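Local coordinates for fatty acyl CoA synthetase FADD13 (FATTY-ACYL-CoA SYNTHETASE) (PDB 3R44), which is a member of the AMP-binding (ANL) enzyme family and carries the C-terminal domain found in that family, at residues T248-L253 against N270-V275; V259-A264 against F286-T291; E37-V42 against S241-D246; A294-A299 against I309-G314; I206-R211 against R235-I240. All blocks are in the same frame, centred on the assembly; numbering follows the deposited sequence.

Contact 1 (T248-L253 against N270-V275)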
# COMPACT_ATOMS: atom_id res chain seq x y z
N THR A 248 6.84 -16.95 -14.10
CA THR A 248 7.24 -18.27 -14.56
C THR A 248 7.90 -19.15 -13.50
O THR A 248 8.20 -20.29 -13.79
CB THR A 248 8.18 -18.21 -15.78
OG1 THR A 248 9.45 -17.64 -15.40
CG2 THR A 248 7.48 -17.39 -16.91
N LYS A 249 8.19 -18.59 -12.32
CA LYS A 249 8.84 -19.31 -11.23
C LYS A 249 7.96 -19.41 -9.99
O LYS A 249 8.25 -20.20 -9.07
CB LYS A 249 10.15 -18.62 -10.82
CG LYS A 249 11.19 -18.56 -11.93
CD LYS A 249 12.61 -18.62 -11.35
CE LYS A 249 13.66 -18.61 -12.47
NZ LYS A 249 14.10 -17.17 -12.63
N VAL A 250 6.88 -18.64 -9.93
CA VAL A 250 6.12 -18.52 -8.67
C VAL A 250 5.31 -19.77 -8.28
O VAL A 250 5.25 -20.13 -7.11
CB VAL A 250 5.26 -17.24 -8.65
CG1 VAL A 250 4.22 -17.28 -9.70
CG2 VAL A 250 4.65 -16.94 -7.23
N TRP A 251 4.74 -20.46 -9.26
CA TRP A 251 3.92 -21.63 -8.92
C TRP A 251 4.80 -22.73 -8.34
O TRP A 251 4.38 -23.44 -7.45
CB TRP A 251 3.10 -22.15 -10.09
CG TRP A 251 1.89 -21.29 -10.42
CD1 TRP A 251 1.73 -20.52 -11.52
CD2 TRP A 251 0.72 -21.09 -9.62
NE1 TRP A 251 0.53 -19.86 -11.48
CE2 TRP A 251 -0.10 -20.15 -10.31
CE3 TRP A 251 0.30 -21.55 -8.37
CZ2 TRP A 251 -1.34 -19.73 -9.82
CZ3 TRP A 251 -0.94 -21.12 -7.88
CH2 TRP A 251 -1.73 -20.22 -8.59
N SER A 252 6.00 -22.91 -8.88
CA SER A 252 6.95 -23.89 -8.36
C SER A 252 7.25 -23.59 -6.90
O SER A 252 7.43 -24.48 -6.09
CB SER A 252 8.26 -23.83 -9.15
OG SER A 252 9.14 -24.86 -8.74
N LEU A 253 7.36 -22.32 -6.60
CA LEU A 253 7.75 -21.88 -5.29
C LEU A 253 6.59 -22.17 -4.37
O LEU A 253 6.79 -22.64 -3.24
CB LEU A 253 8.06 -20.37 -5.32
CG LEU A 253 8.33 -19.73 -3.95
CD1 LEU A 253 9.40 -20.51 -3.15
CD2 LEU A 253 8.69 -18.21 -4.06
N ASN A 270 -3.26 -12.15 -12.84
CA ASN A 270 -3.48 -12.31 -14.25
C ASN A 270 -2.28 -12.98 -14.93
O ASN A 270 -2.45 -13.96 -15.70
CB ASN A 270 -3.76 -10.96 -14.88
CG ASN A 270 -4.26 -11.07 -16.27
OD1 ASN A 270 -3.77 -10.36 -17.19
ND2 ASN A 270 -5.21 -11.99 -16.48
N PHE A 271 -1.07 -12.51 -14.66
CA PHE A 271 0.07 -13.18 -15.28
C PHE A 271 0.21 -14.62 -14.87
O PHE A 271 0.55 -15.48 -15.70
CB PHE A 271 1.36 -12.41 -15.02
CG PHE A 271 1.35 -11.04 -15.64
CD1 PHE A 271 0.90 -10.87 -16.95
CD2 PHE A 271 1.82 -9.94 -14.94
CE1 PHE A 271 0.91 -9.61 -17.54
CE2 PHE A 271 1.81 -8.67 -15.55
CZ PHE A 271 1.37 -8.51 -16.81
N MET A 272 -0.10 -14.91 -13.61
CA MET A 272 0.05 -16.23 -13.02
C MET A 272 -0.93 -17.22 -13.66
O MET A 272 -0.68 -18.45 -13.68
CB MET A 272 -0.13 -16.16 -11.50
CG MET A 272 1.13 -15.61 -10.86
SD MET A 272 0.95 -15.44 -9.10
CE MET A 272 0.62 -17.02 -8.45
N ARG A 273 -2.01 -16.69 -14.20
CA ARG A 273 -3.01 -17.50 -14.89
C ARG A 273 -2.53 -17.86 -16.30
O ARG A 273 -3.01 -18.84 -16.89
CB ARG A 273 -4.34 -16.74 -14.93
CG ARG A 273 -5.47 -17.53 -15.48
CD ARG A 273 -5.99 -16.91 -16.74
NE ARG A 273 -7.07 -17.70 -17.34
CZ ARG A 273 -6.95 -18.92 -17.82
NH1 ARG A 273 -5.80 -19.57 -17.74
NH2 ARG A 273 -8.01 -19.51 -18.35
N GLN A 274 -1.60 -17.08 -16.86
CA GLN A 274 -1.17 -17.32 -18.24
C GLN A 274 0.01 -18.28 -18.41
O GLN A 274 0.18 -18.86 -19.51
CB GLN A 274 -0.89 -16.00 -18.96
CG GLN A 274 -1.85 -14.89 -18.65
CD GLN A 274 -3.26 -15.24 -19.04
OE1 GLN A 274 -3.50 -16.14 -19.88
NE2 GLN A 274 -4.21 -14.53 -18.48
N VAL A 275 0.79 -18.49 -17.36
CA VAL A 275 2.00 -19.35 -17.45
C VAL A 275 1.62 -20.84 -17.47
O VAL A 275 0.56 -21.20 -16.92
CB VAL A 275 2.97 -19.01 -16.35
CG1 VAL A 275 3.40 -17.55 -16.57
CG2 VAL A 275 2.35 -19.17 -14.97
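Thr248 meets Val275 at the outer end of the contact. Its methyl CG2 lies 4.1 Å from Val275 CG1, and the two side chains cross at about a right angle. Its hydroxyl OG1 is bonded instead to Asp246, just before the helix. Val250 comes next and points toward the other helix. Its CG1 rests 3.7 Å from Met272 CG and is also close to the sulfur. The contact joins two consecutive helices, 247-256 and 266-274, with strand 261-264 between them in the chain. This is the helix-strand-helix order of an alpha/beta fold. Trp251 and Met272 are the main partners. Trp251 NE1 donates to Met272 O at 2.9 Å, and the bond is nearly straight, 168° at the hydrogen. The oxygen lies close to the indole plane, while the donor is tilted 32° from the carbonyl plane. This bond fixes the rotation of the ring and satisfies a buried N-H. Met272 bends at its last torsion (chi3 60°), which lays CE over one face of the indole. That methyl is 3.9 Å from the centroid of the six-membered ring, a CH-pi contact. The sulfur sits obliquely to the five-membered ring, in a Met-aromatic contact. At the ring edge, Val275 CG2 approaches Trp251 CD1 to 3.8 Å. Lys307 makes a cation-pi contact with the same indole.

Contact 2 (V259-A264 against F286-T291)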
# COMPACT_ATOMS: atom_id res chain seq x y z
N VAL A 259 2.87 -23.31 0.19
CA VAL A 259 2.31 -22.03 0.49
C VAL A 259 0.78 -22.11 0.63
O VAL A 259 0.07 -22.73 -0.18
CB VAL A 259 2.75 -20.98 -0.58
CG1 VAL A 259 2.01 -19.61 -0.40
CG2 VAL A 259 4.27 -20.78 -0.56
N CYS A 260 0.29 -21.49 1.71
CA CYS A 260 -1.12 -21.37 2.02
C CYS A 260 -1.79 -20.12 1.56
O CYS A 260 -3.00 -20.15 1.21
CB CYS A 260 -1.33 -21.52 3.54
SG CYS A 260 -0.49 -22.90 4.27
N ILE A 261 -1.08 -18.98 1.62
CA ILE A 261 -1.66 -17.71 1.32
C ILE A 261 -0.61 -16.96 0.52
O ILE A 261 0.59 -17.12 0.77
CB ILE A 261 -1.93 -16.90 2.62
CG1 ILE A 261 -2.85 -17.67 3.57
CG2 ILE A 261 -2.45 -15.47 2.31
CD1 ILE A 261 -2.74 -17.07 5.03
N GLY A 262 -1.04 -16.14 -0.41
CA GLY A 262 -0.09 -15.31 -1.15
C GLY A 262 -0.53 -13.87 -1.22
O GLY A 262 -1.70 -13.61 -1.45
N GLY A 263 0.40 -12.94 -1.10
CA GLY A 263 0.08 -11.56 -1.35
C GLY A 263 0.24 -11.29 -2.85
O GLY A 263 1.16 -11.80 -3.49
N ALA A 264 -0.67 -10.50 -3.41
CA ALA A 264 -0.65 -10.17 -4.83
C ALA A 264 -1.37 -8.89 -5.17
O ALA A 264 -1.84 -8.14 -4.31
CB ALA A 264 -1.26 -11.35 -5.62
N PHE A 286 -2.62 -24.43 -1.08
CA PHE A 286 -2.82 -22.99 -1.31
C PHE A 286 -4.31 -22.64 -1.20
O PHE A 286 -5.15 -23.25 -1.88
CB PHE A 286 -2.31 -22.59 -2.69
CG PHE A 286 -2.20 -21.13 -2.84
CD1 PHE A 286 -1.07 -20.47 -2.41
CD2 PHE A 286 -3.30 -20.38 -3.24
CE1 PHE A 286 -0.99 -19.09 -2.50
CE2 PHE A 286 -3.25 -18.97 -3.26
CZ PHE A 286 -2.09 -18.35 -2.92
N ARG A 287 -4.67 -21.73 -0.32
CA ARG A 287 -6.07 -21.41 -0.11
C ARG A 287 -6.51 -20.14 -0.78
O ARG A 287 -7.58 -20.14 -1.36
CB ARG A 287 -6.39 -21.31 1.40
CG ARG A 287 -5.95 -22.53 2.17
CD ARG A 287 -6.73 -22.68 3.52
NE ARG A 287 -6.48 -21.53 4.40
CZ ARG A 287 -5.42 -21.36 5.19
NH1 ARG A 287 -4.44 -22.25 5.24
NH2 ARG A 287 -5.35 -20.25 5.96
N TYR A 288 -5.77 -19.04 -0.63
CA TYR A 288 -6.19 -17.78 -1.22
C TYR A 288 -5.08 -16.76 -1.41
O TYR A 288 -4.08 -16.77 -0.71
CB TYR A 288 -7.35 -17.14 -0.37
CG TYR A 288 -6.98 -16.81 1.03
CD1 TYR A 288 -6.46 -15.56 1.36
CD2 TYR A 288 -7.17 -17.73 2.04
CE1 TYR A 288 -6.17 -15.27 2.63
CE2 TYR A 288 -6.87 -17.46 3.33
CZ TYR A 288 -6.33 -16.20 3.63
OH TYR A 288 -5.96 -15.84 4.91
N PHE A 289 -5.32 -15.82 -2.30
CA PHE A 289 -4.50 -14.66 -2.41
C PHE A 289 -5.15 -13.48 -1.71
O PHE A 289 -6.35 -13.39 -1.65
CB PHE A 289 -4.33 -14.27 -3.87
CG PHE A 289 -3.46 -15.22 -4.67
CD1 PHE A 289 -2.07 -15.15 -4.61
CD2 PHE A 289 -4.07 -16.17 -5.47
CE1 PHE A 289 -1.27 -16.03 -5.37
CE2 PHE A 289 -3.29 -17.07 -6.22
CZ PHE A 289 -1.89 -16.98 -6.17
N ILE A 290 -4.32 -12.61 -1.14
CA ILE A 290 -4.77 -11.33 -0.58
C ILE A 290 -4.29 -10.33 -1.63
O ILE A 290 -3.10 -10.28 -1.89
CB ILE A 290 -4.08 -10.99 0.72
CG1 ILE A 290 -4.36 -12.07 1.76
CG2 ILE A 290 -4.60 -9.61 1.24
CD1 ILE A 290 -3.56 -11.91 3.07
N THR A 291 -5.19 -9.60 -2.25
CA THR A 291 -4.82 -8.72 -3.34
C THR A 291 -5.18 -7.28 -3.01
O THR A 291 -6.19 -7.00 -2.40
CB THR A 291 -5.49 -9.10 -4.69
OG1 THR A 291 -6.90 -8.91 -4.58
CG2 THR A 291 -5.29 -10.58 -5.01
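Backbone hydrogen bonds join Ile261-Ala264 and Tyr288-Thr291 as parallel strands, with axes crossing at -28°. Gly262 N donates to Tyr288 O at 3.1 Å, Ile290 N to Gly262 O at 2.8 Å, and Ala264 N to Ile290 O at 2.9 Å. Ahead of the strands, Arg287 N bonds to Cys260 O at 2.8 Å. Apolar contacts form on both faces. On the face of Ile261, Tyr288 and Ile290, Ile261 CG1 lies over the tyrosine ring, 4.2 Å from its centroid. Ile261 CG2 touches Ile290 CD1 at 3.8 Å. On the other face, Phe286 swings its ring in beside Gly262, with CG anti to the backbone N (chi1 -167°). Its CE1 lies 3.7 Å from Val259 CG1, and Phe289 CD1 is 4.0 Å from Ala264 CB. Arg287 NH2 forms a salt bridge with Asp212 and a hydrogen bond to the backbone O of Asp207, which Tyr288 OH also reaches. In the mixed sheet, strands 213-216 and 310-316 flank this pair, and helix 266-274 packs on Ala264 and Phe289.

Contact 3 (E37-V42 against S241-D246)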
# COMPACT_ATOMS: atom_id res chain seq x y z
N GLU A 37 13.64 -17.97 1.93
CA GLU A 37 13.89 -17.26 0.66
C GLU A 37 14.75 -18.20 -0.19
O GLU A 37 15.99 -18.16 -0.08
CB GLU A 37 14.64 -15.94 0.93
CG GLU A 37 14.59 -14.95 -0.20
CD GLU A 37 15.03 -13.58 0.25
OE1 GLU A 37 14.15 -12.75 0.60
OE2 GLU A 37 16.26 -13.36 0.28
N PRO A 38 14.11 -19.11 -0.99
CA PRO A 38 14.88 -20.16 -1.66
C PRO A 38 15.94 -19.62 -2.62
O PRO A 38 17.02 -20.19 -2.67
CB PRO A 38 13.79 -20.96 -2.40
CG PRO A 38 12.60 -20.77 -1.52
CD PRO A 38 12.67 -19.31 -1.23
N SER A 39 15.65 -18.50 -3.29
CA SER A 39 16.57 -17.84 -4.23
C SER A 39 17.93 -17.48 -3.60
O SER A 39 18.94 -17.57 -4.27
CB SER A 39 15.94 -16.60 -4.88
OG SER A 39 15.56 -15.61 -3.93
N THR A 40 17.96 -17.13 -2.32
CA THR A 40 19.22 -16.78 -1.63
C THR A 40 19.60 -17.83 -0.57
O THR A 40 20.48 -17.60 0.28
CB THR A 40 19.07 -15.42 -0.93
OG1 THR A 40 17.99 -15.51 -0.01
CG2 THR A 40 18.76 -14.30 -1.93
N ASP A 41 18.92 -18.96 -0.59
CA ASP A 41 19.08 -20.06 0.35
C ASP A 41 18.98 -19.71 1.82
O ASP A 41 19.74 -20.25 2.62
CB ASP A 41 20.39 -20.81 0.07
CG ASP A 41 20.55 -21.15 -1.42
OD1 ASP A 41 19.80 -22.04 -1.94
OD2 ASP A 41 21.40 -20.52 -2.08
N VAL A 42 18.02 -18.86 2.18
CA VAL A 42 17.74 -18.46 3.58
C VAL A 42 16.56 -19.30 4.10
O VAL A 42 15.52 -19.41 3.44
CB VAL A 42 17.43 -16.97 3.63
CG1 VAL A 42 16.99 -16.55 5.04
CG2 VAL A 42 18.67 -16.14 3.13
N SER A 241 9.61 -15.83 0.91
CA SER A 241 9.97 -14.63 0.21
C SER A 241 10.40 -14.87 -1.25
O SER A 241 11.26 -15.73 -1.53
CB SER A 241 11.09 -13.91 0.97
OG SER A 241 11.58 -12.83 0.21
N MET A 242 9.80 -14.09 -2.15
CA MET A 242 10.20 -13.99 -3.56
C MET A 242 10.56 -12.52 -3.87
O MET A 242 9.70 -11.75 -4.21
CB MET A 242 9.07 -14.49 -4.52
CG MET A 242 9.57 -14.73 -5.91
SD MET A 242 8.24 -15.21 -7.11
CE MET A 242 9.03 -16.48 -7.99
N PRO A 243 11.84 -12.12 -3.71
CA PRO A 243 12.19 -10.70 -3.70
C PRO A 243 12.02 -10.04 -5.04
O PRO A 243 11.58 -8.87 -5.07
CB PRO A 243 13.66 -10.67 -3.21
CG PRO A 243 14.00 -11.99 -2.84
CD PRO A 243 12.92 -12.97 -3.20
N GLN A 244 12.24 -10.82 -6.12
CA GLN A 244 11.95 -10.40 -7.49
C GLN A 244 10.82 -11.28 -8.06
O GLN A 244 11.07 -12.40 -8.36
CB GLN A 244 13.20 -10.59 -8.36
N PHE A 245 9.60 -10.76 -8.20
CA PHE A 245 8.48 -11.55 -8.73
C PHE A 245 8.81 -12.04 -10.14
O PHE A 245 9.26 -11.24 -10.97
CB PHE A 245 7.16 -10.77 -8.74
CG PHE A 245 6.03 -11.52 -9.42
CD1 PHE A 245 5.46 -12.63 -8.81
CD2 PHE A 245 5.58 -11.15 -10.68
CE1 PHE A 245 4.45 -13.34 -9.43
CE2 PHE A 245 4.55 -11.84 -11.30
CZ PHE A 245 4.00 -12.95 -10.66
N ASP A 246 8.62 -13.34 -10.38
CA ASP A 246 8.73 -13.93 -11.70
C ASP A 246 7.58 -14.89 -11.88
O ASP A 246 7.53 -15.93 -11.22
CB ASP A 246 10.04 -14.72 -11.83
CG ASP A 246 10.30 -15.20 -13.22
OD1 ASP A 246 9.35 -15.32 -14.02
OD2 ASP A 246 11.49 -15.45 -13.56
O HOH W 1 13.14 -16.76 -3.25
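A chi1 of -163° sends Glu37 CG away from the backbone N, and the extended chain carries the carboxylate on to Ser241, whose OG likewise stands opposite its own N (chi1 172°). Ser241 OG donates to Glu37 OE1 at 2.6 Å, where OE1 accepts on its anti lone pair. The other oxygen, OE2, accepts from Thr40 OG1 at 2.8 Å, again on its anti lone pair. The carboxylate is thus held at both oxygens. Tyr35 OH is also hydrogen-bonded to Glu37 OE1 and to Ser241 OG, so the buried acid end has a further partner. Pro243 crosses the glutamate obliquely, with CG 3.5 Å from Glu37 OE1. Pro243 CD lies 3.8 Å from Ser39 OG. A water bridges the backbones. It donates to Ser241 O at 2.7 Å and accepts from Ser39 N at 3.1 Å. The turn is closed by bonds between Glu37 and Val42, and Asp41 and Val42 together face Glu37 as a G1 beta bulge. The turn with its bulge connects strands 33-37 and 42-45, an antiparallel pair at the edge of the mixed sheet. Strand 238-241 runs parallel to strand 33-37, and helix 247-256 follows it, with Leu253 packed on Pro38.

Contact 4 (A294-A299 against I309-G314)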
# COMPACT_ATOMS: atom_id res chain seq x y z
N ALA A 294 -7.08 -2.35 -7.81
CA ALA A 294 -8.43 -2.30 -8.32
C ALA A 294 -9.13 -3.62 -8.06
O ALA A 294 -8.50 -4.64 -7.81
CB ALA A 294 -8.43 -1.98 -9.82
N PRO A 295 -10.46 -3.61 -8.14
CA PRO A 295 -11.18 -4.89 -8.01
C PRO A 295 -10.75 -5.91 -9.09
O PRO A 295 -10.40 -5.55 -10.22
CB PRO A 295 -12.64 -4.48 -8.16
CG PRO A 295 -12.67 -2.96 -7.78
CD PRO A 295 -11.38 -2.48 -8.39
N MET A 296 -10.70 -7.17 -8.68
CA MET A 296 -10.36 -8.26 -9.56
C MET A 296 -11.50 -8.47 -10.55
O MET A 296 -12.66 -8.41 -10.16
CB MET A 296 -10.26 -9.51 -8.71
CG MET A 296 -9.02 -9.64 -7.95
SD MET A 296 -7.74 -10.03 -9.10
CE MET A 296 -8.12 -11.78 -9.32
N PRO A 297 -11.18 -8.75 -11.83
CA PRO A 297 -12.24 -9.06 -12.79
C PRO A 297 -12.88 -10.40 -12.46
O PRO A 297 -12.16 -11.34 -12.07
CB PRO A 297 -11.51 -9.16 -14.13
CG PRO A 297 -10.10 -8.91 -13.89
CD PRO A 297 -9.86 -8.62 -12.46
N GLU A 298 -14.22 -10.48 -12.61
CA GLU A 298 -14.98 -11.70 -12.32
C GLU A 298 -14.39 -12.93 -13.01
O GLU A 298 -14.25 -13.98 -12.38
CB GLU A 298 -16.50 -11.57 -12.64
N ALA A 299 -13.99 -12.80 -14.27
CA ALA A 299 -13.46 -13.94 -15.01
C ALA A 299 -12.22 -14.51 -14.30
O ALA A 299 -11.99 -15.74 -14.24
CB ALA A 299 -13.14 -13.53 -16.45
N ILE A 309 -8.96 -21.95 -5.51
CA ILE A 309 -8.21 -20.85 -4.89
C ILE A 309 -9.10 -19.66 -4.79
O ILE A 309 -9.71 -19.28 -5.79
CB ILE A 309 -6.93 -20.48 -5.68
CG1 ILE A 309 -6.00 -21.71 -5.74
CG2 ILE A 309 -6.24 -19.21 -5.12
CD1 ILE A 309 -4.82 -21.53 -6.74
N GLU A 310 -9.14 -19.04 -3.61
CA GLU A 310 -10.00 -17.87 -3.40
C GLU A 310 -9.21 -16.58 -3.43
O GLU A 310 -7.99 -16.62 -3.48
CB GLU A 310 -10.78 -18.04 -2.11
CG GLU A 310 -11.91 -19.05 -2.34
CD GLU A 310 -12.80 -19.29 -1.15
OE1 GLU A 310 -12.33 -19.17 -0.00
OE2 GLU A 310 -13.98 -19.64 -1.37
N VAL A 311 -9.90 -15.45 -3.40
CA VAL A 311 -9.24 -14.16 -3.44
C VAL A 311 -9.84 -13.27 -2.36
O VAL A 311 -11.07 -13.18 -2.23
CB VAL A 311 -9.36 -13.51 -4.85
CG1 VAL A 311 -8.57 -12.25 -4.90
CG2 VAL A 311 -8.80 -14.47 -5.94
N VAL A 312 -8.99 -12.67 -1.54
CA VAL A 312 -9.37 -11.61 -0.61
C VAL A 312 -8.92 -10.27 -1.20
O VAL A 312 -7.81 -10.15 -1.75
CB VAL A 312 -8.73 -11.85 0.78
CG1 VAL A 312 -8.88 -10.60 1.71
CG2 VAL A 312 -9.26 -13.21 1.36
N GLN A 313 -9.80 -9.29 -1.11
CA GLN A 313 -9.54 -7.96 -1.65
C GLN A 313 -9.82 -6.94 -0.58
O GLN A 313 -10.42 -7.28 0.43
CB GLN A 313 -10.46 -7.71 -2.87
CG GLN A 313 -10.21 -8.58 -4.02
CD GLN A 313 -11.31 -8.46 -5.04
OE1 GLN A 313 -11.27 -7.54 -5.85
NE2 GLN A 313 -12.30 -9.38 -5.01
N GLY A 314 -9.37 -5.72 -0.75
CA GLY A 314 -9.75 -4.66 0.17
C GLY A 314 -9.33 -3.28 -0.20
O GLY A 314 -8.84 -3.03 -1.31
O HOH W 2 -8.34 -6.39 -5.78
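The nearest backbone approach is between Pro295 and Gln313, whose CA atoms stand 7.3 Å apart, so a side chain has to span the gap. Gln313 does this. Its chain is extended beyond CG, and OE1 accepts from Met296 N at 2.9 Å. The bond is almost straight, 173° at the hydrogen. The donor sits above the carbonyl plane, 40° out of it, and not on a lone pair. The same OE1 lies 3.4 Å from Pro295 CA. A water lies 2.7 Å from Ala294 O and 3.1 Å from Gln313 OE1 and may bridge them. Met296 points toward the strand, and its CB and CG lie against the amide end of Gln313. Its CB is 3.6 Å from Gln313 OE1. Its CG lies 4.0 Å from Val311 CG1, the methyl that stands anti to the backbone N (chi1 -175°). Buried Gln313 thus ties the lead-in of a helix to the strand that follows it, with Pro297 at the N-cap position. The contact joins parts of a beta-alpha-beta unit of strand 288-291, helix 298-306 and strand 310-316. Met296 also packs on Pro266 and Leu269 of helix 266-274, while Gln313 and Val311 touch Thr291 on the neighbouring strand.

Contact 5 (I206-R211 against R235-I240)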
# COMPACT_ATOMS: atom_id res chain seq x y z
N ILE A 206 -9.04 -12.02 8.51
CA ILE A 206 -8.87 -12.99 7.41
C ILE A 206 -8.70 -14.38 8.00
O ILE A 206 -8.31 -14.50 9.17
CB ILE A 206 -7.68 -12.66 6.49
CG1 ILE A 206 -6.34 -12.84 7.19
CG2 ILE A 206 -7.80 -11.25 5.92
CD1 ILE A 206 -5.16 -12.59 6.18
N ASP A 207 -8.93 -15.42 7.18
CA ASP A 207 -8.72 -16.78 7.64
C ASP A 207 -7.23 -17.11 7.59
O ASP A 207 -6.77 -17.77 6.67
CB ASP A 207 -9.56 -17.76 6.82
CG ASP A 207 -9.40 -19.22 7.27
OD1 ASP A 207 -8.77 -19.58 8.32
OD2 ASP A 207 -9.94 -20.05 6.52
N VAL A 208 -6.47 -16.63 8.56
CA VAL A 208 -5.04 -16.95 8.70
C VAL A 208 -4.88 -17.86 9.92
O VAL A 208 -5.61 -17.69 10.93
CB VAL A 208 -4.16 -15.70 8.82
CG1 VAL A 208 -4.52 -14.86 10.06
CG2 VAL A 208 -2.64 -16.10 8.80
N ARG A 209 -3.98 -18.85 9.81
CA ARG A 209 -3.85 -19.94 10.79
C ARG A 209 -2.42 -20.11 11.26
O ARG A 209 -1.49 -19.82 10.51
CB ARG A 209 -4.34 -21.24 10.16
CG ARG A 209 -5.74 -21.15 9.58
CD ARG A 209 -6.12 -22.42 8.86
NE ARG A 209 -7.34 -22.20 8.12
CZ ARG A 209 -7.88 -23.12 7.32
NH1 ARG A 209 -7.28 -24.28 7.14
NH2 ARG A 209 -9.00 -22.84 6.68
N TYR A 210 -2.27 -20.53 12.51
CA TYR A 210 -0.99 -20.91 13.05
C TYR A 210 -0.31 -21.87 12.11
O TYR A 210 -0.95 -22.81 11.63
CB TYR A 210 -1.17 -21.56 14.40
CG TYR A 210 0.12 -22.01 15.05
CD1 TYR A 210 1.21 -21.16 15.14
CD2 TYR A 210 0.26 -23.31 15.57
CE1 TYR A 210 2.43 -21.57 15.76
CE2 TYR A 210 1.47 -23.73 16.18
CZ TYR A 210 2.55 -22.84 16.26
OH TYR A 210 3.74 -23.22 16.85
N ARG A 211 0.97 -21.61 11.83
CA ARG A 211 1.81 -22.40 10.94
C ARG A 211 1.48 -22.24 9.42
O ARG A 211 2.11 -22.90 8.60
CB ARG A 211 1.84 -23.89 11.36
CG ARG A 211 2.34 -24.10 12.79
CD ARG A 211 2.61 -25.53 13.25
NE ARG A 211 3.85 -25.98 12.63
CZ ARG A 211 5.03 -26.13 13.25
NH1 ARG A 211 5.15 -25.94 14.56
NH2 ARG A 211 6.08 -26.51 12.53
N ARG A 235 0.92 -14.06 14.38
CA ARG A 235 0.12 -15.29 14.27
C ARG A 235 0.99 -16.56 14.20
O ARG A 235 0.47 -17.66 14.38
CB ARG A 235 -0.81 -15.14 13.08
CG ARG A 235 -1.65 -16.40 12.59
CD ARG A 235 -2.79 -16.83 13.51
NE ARG A 235 -2.29 -17.56 14.65
CZ ARG A 235 -3.04 -18.21 15.54
NH1 ARG A 235 -2.43 -18.86 16.50
NH2 ARG A 235 -4.38 -18.22 15.47
N GLY A 236 2.29 -16.44 13.94
CA GLY A 236 3.15 -17.62 13.79
C GLY A 236 3.04 -18.23 12.40
O GLY A 236 2.83 -19.44 12.21
N VAL A 237 3.25 -17.38 11.43
CA VAL A 237 3.17 -17.72 9.99
C VAL A 237 4.56 -17.70 9.47
O VAL A 237 5.38 -16.87 9.89
CB VAL A 237 2.36 -16.64 9.34
CG1 VAL A 237 2.47 -16.66 7.81
CG2 VAL A 237 0.89 -16.81 9.79
N THR A 238 4.88 -18.59 8.54
CA THR A 238 6.18 -18.61 7.91
C THR A 238 6.12 -17.73 6.68
O THR A 238 5.33 -18.00 5.78
CB THR A 238 6.55 -20.03 7.51
OG1 THR A 238 6.52 -20.89 8.65
CG2 THR A 238 7.98 -20.15 6.91
N LEU A 239 6.98 -16.73 6.57
CA LEU A 239 7.09 -15.90 5.36
C LEU A 239 7.90 -16.64 4.31
O LEU A 239 9.00 -17.11 4.62
CB LEU A 239 7.79 -14.59 5.66
CG LEU A 239 6.93 -13.59 6.36
CD1 LEU A 239 7.88 -12.43 6.76
CD2 LEU A 239 5.87 -13.05 5.42
N ILE A 240 7.34 -16.76 3.11
CA ILE A 240 8.04 -17.33 1.98
C ILE A 240 8.34 -16.14 1.08
O ILE A 240 7.45 -15.52 0.54
CB ILE A 240 7.20 -18.40 1.26
CG1 ILE A 240 6.67 -19.44 2.27
CG2 ILE A 240 8.00 -19.01 0.11
CD1 ILE A 240 7.74 -20.22 3.06
O HOH W 3 -6.73 -17.58 13.47
O HOH W 4 4.78 -23.19 8.58
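Arg235 and Tyr210 meet with the flat guanidinium lying over the tyrosine backbone and CB, not over the ring. Tyr210 N stands 3.7 Å above one face of the guanidinium, toward its rim, and Tyr210 CB is 3.6 Å from Arg235 NH1. Bends at chi2 and chi3 (71° and -78°) fold the arginine back to this place. At the guanidinium edge, in plane, a water accepts from Arg235 NH2 and donates to Val208 O at 2.8 Å. The tyrosine ring turns its edge to Arg235 O, which lies 3.7 Å from Tyr210 CD1. Arg211 CG covers one face of the ring. Val208 and the arginine chain lie alongside each other, running opposite ways, and Val208 CG2 meets Val237 CG2 at 3.7 Å. One backbone bond joins the segments, Arg211 N to Gly236 O at 2.9 Å. Gly236 has positive phi where the chain leaves helix 223-235. A second water donates to both Arg211 O and Thr238 OG1. Within 206-211, Arg209 grips Asp207 side-on with NE and NH2, a salt bridge. The loop leads from helix 192-205 into strand 213-216. Strand 238-241 lies between strands 213-216 and 33-37, parallel to both.

Overall arrangement
Contacts 2, 4 and 5 all reach the same mixed sheet. The centre of contact 2 is about 11 Å from the centres of contacts 4 and 5. Thr291 N and Val312 O, 2.7 Å apart, tie contact 2 to contact 4. Tyr288 OH and Asp207 O, also 2.7 Å apart, tie it to contact 5. Contact 1 lies over contact 2, where Met272 CE comes within 3.4 Å of Phe289 CZ. It also reaches contact 3, where Leu253 CD1 touches Pro38 CG at 3.6 Å. Contacts 3 and 5 adjoin in sequence at Ile240 and Ser241. The bound histidine is about 13 Å from the side chain of Arg235 in contact 5.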